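Local coordinates for hypothetical protein ST2348 (Sulfolobus tokodaii, PDB 2EF7), which is of unknown function but, as a CBS-domain pair, probably serves as a regulatory module of the kind that binds adenosine-containing ligands in relatives, at residues 66-69 with 70-73; 119-122 with 123-127. All coordinates share one frame; numbering follows the deposited sequence.

Contact 1. Residues 66-69 with 70-73; sequences ETKA and EEFM
Lys68 reaches two glutamates by different means, with its ammonium and with its backbone. NZ lies 3.0 Å from Glu70 OE2 in a salt bridge, met on the anti side of the carboxylate and somewhat out of its plane, the two side chains running alongside one another. Lys68 N donates a hydrogen bond to Glu71 OE2 at 3.2 Å (156°), from above the carboxylate plane.

Backbone bonds close the turn. Glu71 N gives its hydrogen to Lys68 O at 3.0 Å, and Ala69 O accepts from both Phe72 N (3.1 Å) and Met73 N (3.0 Å). These overlapping turns lie between helix 52-60 and strand 74-75, an outermost strand of the four-stranded sheet within this chain.

Phe72 holds CG between its backbone N and carbonyl carbon (chi1 69°), which swings the ring back until Lys68 O lies at its edge, near the ring plane, with CD2 of Phe72 3.2 Å from that oxygen. The apolar contacts are separate: Leu23, Ile26 and Ile55 pack on the ring, and Thr67 sends CG2 against Glu71 CB (3.8 Å), while its OG1 is hydrogen-bonded to Ser64 O.

Contact 2. Residues 119-122 with 123-127; sequences ITRA and IDDMF
Arg121 and Asp125 stand one turn apart on helix 116-126, the C-terminal helix of the second CBS domain, and touch where Arg121 CG comes within 4.0 Å of Asp125 OD2. Their side chains lie side by side and point the same way, yet the charged ends do not pair: Arg121 NE and Asp125 OD1 remain 5.0 Å apart. Each has a partner elsewhere: the guanidinium forms a salt bridge with Asp118, and Asp125 OD1 is hydrogen-bonded to Tyr9 OH, near the start of the chain.

Four main-chain bonds of the i to i+4 kind join the turns, from Ile123 N to Ile119 O, Asp124 N to Thr120 O, Asp125 N to Arg121 O and Met126 N to Ala122 O. The last is nearly straight (173°).

Two carboxylates fold back over carbonyls of the preceding turn. Asp124 OD1 lies 3.0 Å from Thr120 O, and Asp125 OD2 comes equally near Arg121 O; acceptor faces acceptor, so neither approach is a hydrogen bond and each is probably somewhat unfavourable electrostatically.

The remaining sides face other parts of the assembly. Ile119 and Ala122 form an apolar face on helix 86-96, whereas Thr120 packs on Ile123 of the second subunit, Ile123 and Asp124 on its Thr120, and Phe127 on its Ile116. Ile123 turns CG1 away from its own carbonyl carbon and beside its backbone N (chi1 -62°), which lays that methylene 3.2 Å from Ile119 O. Where the helix runs out, Phe127 N bonds to Asp124 O at 3.2 Å and only weakly to Ile123 O, which also lies in the Phe127 ring plane, at its edge.

In the fold
The two contacts occupy opposite sides of the chain's centre, with their own centres 37 Å apart and their nearest atoms about 23 Å from one another. Contact 1 comes first along the chain and packs against the first domain, bonding through its backbone to Lys19, Ala21 and Leu23; contact 2 closes the second domain, where the N-terminal segment, through Tyr9, reaches helix 116-126. Only contact 2 touches another subunit. In related CBS pairs the ligand sits in the cleft between domains; neither contact includes a bound ligand here, and their centres lie about 16 Å (contact 1) and 21 Å (contact 2) from the centre of the chain.

Contact 1. Residues 66-69 with 70-73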
ATOM      1  N   GLU A  66     -13.225  36.225  -5.881  1.00 36.12           N
ATOM      2  CA  GLU A  66     -14.678  36.058  -5.823  1.00 37.44           C
ATOM      3  C   GLU A  66     -15.208  35.000  -6.807  1.00 32.72           C
ATOM      4  O   GLU A  66     -16.405  34.711  -6.839  1.00 34.07           O
ATOM      5  CB  GLU A  66     -15.386  37.393  -6.095  1.00 40.25           C
ATOM      6  CG  GLU A  66     -15.194  38.458  -5.029  1.00 47.26           C
ATOM      7  CD  GLU A  66     -13.874  39.197  -5.162  1.00 56.66           C
ATOM      8  OE1 GLU A  66     -13.592  39.717  -6.265  1.00 58.02           O
ATOM      9  OE2 GLU A  66     -13.122  39.266  -4.165  1.00 53.65           O
ATOM     10  N   THR A  67     -14.318  34.421  -7.599  1.00 28.19           N
ATOM     11  CA  THR A  67     -14.723  33.427  -8.586  1.00 32.23           C
ATOM     12  C   THR A  67     -15.530  32.287  -7.941  1.00 33.12           C
ATOM     13  O   THR A  67     -15.119  31.702  -6.939  1.00 29.47           O
ATOM     14  CB  THR A  67     -13.486  32.869  -9.316  1.00 37.87           C
ATOM     15  OG1 THR A  67     -12.692  33.960  -9.806  1.00 30.97           O
ATOM     16  CG2 THR A  67     -13.908  31.992 -10.493  1.00 35.58           C
ATOM     17  N   LYS A  68     -16.687  31.985  -8.513  1.00 29.15           N
ATOM     18  CA  LYS A  68     -17.548  30.934  -7.980  1.00 27.97           C
ATOM     19  C   LYS A  68     -16.995  29.535  -8.242  1.00 27.60           C
ATOM     20  O   LYS A  68     -16.320  29.291  -9.240  1.00 28.54           O
ATOM     21  CB  LYS A  68     -18.961  31.056  -8.567  1.00 27.40           C
ATOM     22  CG  LYS A  68     -19.684  32.365  -8.196  1.00 32.10           C
ATOM     23  CD  LYS A  68     -21.128  32.382  -8.697  1.00 35.08           C
ATOM     24  CE  LYS A  68     -21.198  32.126 -10.200  1.00 46.54           C
ATOM     25  NZ  LYS A  68     -22.575  31.821 -10.692  1.00 55.14           N
ATOM     26  N   ALA A  69     -17.301  28.616  -7.334  1.00 26.15           N
ATOM     27  CA  ALA A  69     -16.841  27.242  -7.431  1.00 22.44           C
ATOM     28  C   ALA A  69     -17.081  26.610  -8.799  1.00 30.21           C
ATOM     29  O   ALA A  69     -16.158  26.065  -9.409  1.00 31.18           O
ATOM     30  CB  ALA A  69     -17.508  26.397  -6.342  1.00 21.31           C
ATOM     31  N   GLU A  70     -18.313  26.687  -9.289  1.00 27.99           N
ATOM     32  CA  GLU A  70     -18.639  26.070 -10.572  1.00 34.33           C
ATOM     33  C   GLU A  70     -17.814  26.577 -11.754  1.00 33.22           C
ATOM     34  O   GLU A  70     -17.749  25.916 -12.784  1.00 32.21           O
ATOM     35  CB  GLU A  70     -20.137  26.228 -10.874  1.00 36.80           C
ATOM     36  CG  GLU A  70     -20.586  27.649 -11.164  1.00 38.34           C
ATOM     37  CD  GLU A  70     -22.103  27.795 -11.168  1.00 50.41           C
ATOM     38  OE1 GLU A  70     -22.786  26.890 -11.698  1.00 50.42           O
ATOM     39  OE2 GLU A  70     -22.607  28.818 -10.649  1.00 52.61           O
ATOM     40  N   GLU A  71     -17.170  27.733 -11.608  1.00 32.69           N
ATOM     41  CA  GLU A  71     -16.378  28.286 -12.704  1.00 34.54           C
ATOM     42  C   GLU A  71     -14.970  27.718 -12.837  1.00 34.54           C
ATOM     43  O   GLU A  71     -14.339  27.896 -13.875  1.00 38.98           O
ATOM     44  CB  GLU A  71     -16.257  29.806 -12.580  1.00 33.10           C
ATOM     45  CG  GLU A  71     -17.568  30.569 -12.533  1.00 47.34           C
ATOM     46  CD  GLU A  71     -17.347  32.074 -12.546  1.00 58.45           C
ATOM     47  OE1 GLU A  71     -16.905  32.592 -13.594  1.00 63.53           O
ATOM     48  OE2 GLU A  71     -17.599  32.735 -11.511  1.00 53.47           O
ATOM     49  N   PHE A  72     -14.465  27.043 -11.807  1.00 31.82           N
ATOM     50  CA  PHE A  72     -13.105  26.514 -11.889  1.00 26.85           C
ATOM     51  C   PHE A  72     -12.914  25.115 -11.342  1.00 32.60           C
ATOM     52  O   PHE A  72     -11.802  24.584 -11.343  1.00 33.46           O
ATOM     53  CB  PHE A  72     -12.121  27.477 -11.206  1.00 20.68           C
ATOM     54  CG  PHE A  72     -12.258  27.554  -9.711  1.00 27.24           C
ATOM     55  CD1 PHE A  72     -11.401  26.832  -8.884  1.00 24.56           C
ATOM     56  CD2 PHE A  72     -13.213  28.390  -9.123  1.00 27.47           C
ATOM     57  CE1 PHE A  72     -11.486  26.946  -7.488  1.00 27.35           C
ATOM     58  CE2 PHE A  72     -13.312  28.510  -7.736  1.00 25.96           C
ATOM     59  CZ  PHE A  72     -12.446  27.790  -6.915  1.00 28.79           C
HETATM   60  N   MSE A  73     -14.000  24.512 -10.877  1.00 27.17           N
HETATM   61  CA  MSE A  73     -13.938  23.158 -10.343  1.00 29.15           C
HETATM   62  C   MSE A  73     -13.709  22.180 -11.493  1.00 31.49           C
HETATM   63  O   MSE A  73     -13.738  22.558 -12.661  1.00 29.48           O
HETATM   64  CB  MSE A  73     -15.276  22.806  -9.685  1.00 25.89           C
HETATM   65  CG  MSE A  73     -16.386  22.621 -10.710  1.00 28.94           C
HETATM   66 SE   MSE A  73     -18.125  22.270  -9.959  1.00 33.87          SE
HETATM   67  CE  MSE A  73     -19.174  22.245 -11.625  1.00 22.95           C
TER

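Contact 2. Residues 119-122 with 123-127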
ATOM      1  N   ILE A 119     -11.698  -0.108  -1.908  1.00 29.78           N
ATOM      2  CA  ILE A 119     -12.142  -1.328  -2.572  1.00 32.18           C
ATOM      3  C   ILE A 119     -11.225  -2.523  -2.307  1.00 32.50           C
ATOM      4  O   ILE A 119     -11.697  -3.606  -1.971  1.00 34.85           O
ATOM      5  CB  ILE A 119     -12.284  -1.099  -4.091  1.00 33.57           C
ATOM      6  CG1 ILE A 119     -13.366  -0.036  -4.336  1.00 41.09           C
ATOM      7  CG2 ILE A 119     -12.637  -2.410  -4.793  1.00 25.51           C
ATOM      8  CD1 ILE A 119     -13.641   0.256  -5.789  1.00 45.51           C
ATOM      9  N   THR A 120      -9.920  -2.329  -2.447  1.00 34.98           N
ATOM     10  CA  THR A 120      -8.984  -3.423  -2.191  1.00 39.72           C
ATOM     11  C   THR A 120      -8.973  -3.807  -0.713  1.00 38.93           C
ATOM     12  O   THR A 120      -8.732  -4.964  -0.374  1.00 44.13           O
ATOM     13  CB  THR A 120      -7.553  -3.062  -2.625  1.00 38.16           C
ATOM     14  OG1 THR A 120      -7.189  -1.792  -2.075  1.00 44.48           O
ATOM     15  CG2 THR A 120      -7.459  -3.012  -4.139  1.00 39.89           C
ATOM     16  N   ARG A 121      -9.224  -2.842   0.167  1.00 35.81           N
ATOM     17  CA  ARG A 121      -9.264  -3.141   1.594  1.00 37.01           C
ATOM     18  C   ARG A 121     -10.474  -4.029   1.863  1.00 39.39           C
ATOM     19  O   ARG A 121     -10.406  -4.958   2.672  1.00 39.47           O
ATOM     20  CB  ARG A 121      -9.375  -1.858   2.430  1.00 42.61           C
ATOM     21  CG  ARG A 121      -9.530  -2.129   3.925  1.00 37.53           C
ATOM     22  CD  ARG A 121      -9.388  -0.869   4.780  1.00 49.18           C
ATOM     23  NE  ARG A 121     -10.614  -0.076   4.884  1.00 53.83           N
ATOM     24  CZ  ARG A 121     -10.947   0.914   4.064  1.00 53.59           C
ATOM     25  NH1 ARG A 121     -10.146   1.246   3.062  1.00 59.68           N
ATOM     26  NH2 ARG A 121     -12.081   1.578   4.250  1.00 51.63           N
ATOM     27  N   ALA A 122     -11.582  -3.729   1.185  1.00 32.84           N
ATOM     28  CA  ALA A 122     -12.806  -4.506   1.327  1.00 34.42           C
ATOM     29  C   ALA A 122     -12.577  -5.930   0.810  1.00 35.54           C
ATOM     30  O   ALA A 122     -13.120  -6.898   1.354  1.00 34.29           O
ATOM     31  CB  ALA A 122     -13.942  -3.844   0.549  1.00 30.54           C
ATOM     32  N   ILE A 123     -11.773  -6.058  -0.240  1.00 31.89           N
ATOM     33  CA  ILE A 123     -11.489  -7.376  -0.788  1.00 35.86           C
ATOM     34  C   ILE A 123     -10.665  -8.132   0.244  1.00 39.61           C
ATOM     35  O   ILE A 123     -10.989  -9.266   0.603  1.00 41.97           O
ATOM     36  CB  ILE A 123     -10.706  -7.283  -2.116  1.00 31.35           C
ATOM     37  CG1 ILE A 123     -11.549  -6.541  -3.155  1.00 31.80           C
ATOM     38  CG2 ILE A 123     -10.360  -8.682  -2.626  1.00 33.64           C
ATOM     39  CD1 ILE A 123     -12.909  -7.149  -3.362  1.00 38.18           C
ATOM     40  N   ASP A 124      -9.608  -7.492   0.734  1.00 41.55           N
ATOM     41  CA  ASP A 124      -8.761  -8.111   1.747  1.00 43.58           C
ATOM     42  C   ASP A 124      -9.575  -8.520   2.963  1.00 42.50           C
ATOM     43  O   ASP A 124      -9.393  -9.608   3.510  1.00 44.11           O
ATOM     44  CB  ASP A 124      -7.659  -7.151   2.176  1.00 50.28           C
ATOM     45  CG  ASP A 124      -6.474  -7.191   1.247  1.00 58.91           C
ATOM     46  OD1 ASP A 124      -6.674  -7.066   0.021  1.00 63.85           O
ATOM     47  OD2 ASP A 124      -5.341  -7.351   1.746  1.00 72.21           O
ATOM     48  N   ASP A 125     -10.477  -7.645   3.384  1.00 40.15           N
ATOM     49  CA  ASP A 125     -11.316  -7.926   4.535  1.00 40.01           C
ATOM     50  C   ASP A 125     -12.123  -9.208   4.396  1.00 44.17           C
ATOM     51  O   ASP A 125     -11.936 -10.143   5.166  1.00 44.53           O
ATOM     52  CB  ASP A 125     -12.275  -6.763   4.797  1.00 44.76           C
ATOM     53  CG  ASP A 125     -11.596  -5.585   5.473  1.00 50.65           C
ATOM     54  OD1 ASP A 125     -12.320  -4.638   5.847  1.00 49.81           O
ATOM     55  OD2 ASP A 125     -10.352  -5.603   5.630  1.00 49.47           O
HETATM   56  N   MSE A 126     -13.020  -9.253   3.419  1.00 44.46           N
HETATM   57  CA  MSE A 126     -13.860 -10.429   3.237  1.00 47.58           C
HETATM   58  C   MSE A 126     -13.082 -11.713   2.994  1.00 45.33           C
HETATM   59  O   MSE A 126     -13.656 -12.797   3.045  1.00 45.43           O
HETATM   60  CB  MSE A 126     -14.842 -10.219   2.090  1.00 56.56           C
HETATM   61  CG  MSE A 126     -14.244 -10.372   0.714  1.00 68.98           C
HETATM   62 SE   MSE A 126     -15.620 -10.288  -0.635  1.00 91.65          SE
HETATM   63  CE  MSE A 126     -15.686  -8.366  -0.842  1.00 71.75           C
ATOM     64  N   PHE A 127     -11.786 -11.597   2.727  1.00 43.16           N
ATOM     65  CA  PHE A 127     -10.958 -12.776   2.486  1.00 47.65           C
ATOM     66  C   PHE A 127      -9.911 -13.000   3.581  1.00 49.71           C
ATOM     67  O   PHE A 127      -9.022 -13.854   3.384  1.00 58.05           O
ATOM     68  CB  PHE A 127     -10.282 -12.660   1.114  1.00 42.71           C
ATOM     69  CG  PHE A 127     -11.211 -12.936  -0.047  1.00 46.26           C
ATOM     70  CD1 PHE A 127     -11.621 -14.237  -0.334  1.00 44.48           C
ATOM     71  CD2 PHE A 127     -11.696 -11.896  -0.835  1.00 43.49           C
ATOM     72  CE1 PHE A 127     -12.499 -14.499  -1.388  1.00 39.97           C
ATOM     73  CE2 PHE A 127     -12.577 -12.142  -1.892  1.00 38.36           C
ATOM     74  CZ  PHE A 127     -12.980 -13.447  -2.170  1.00 46.42           C
TER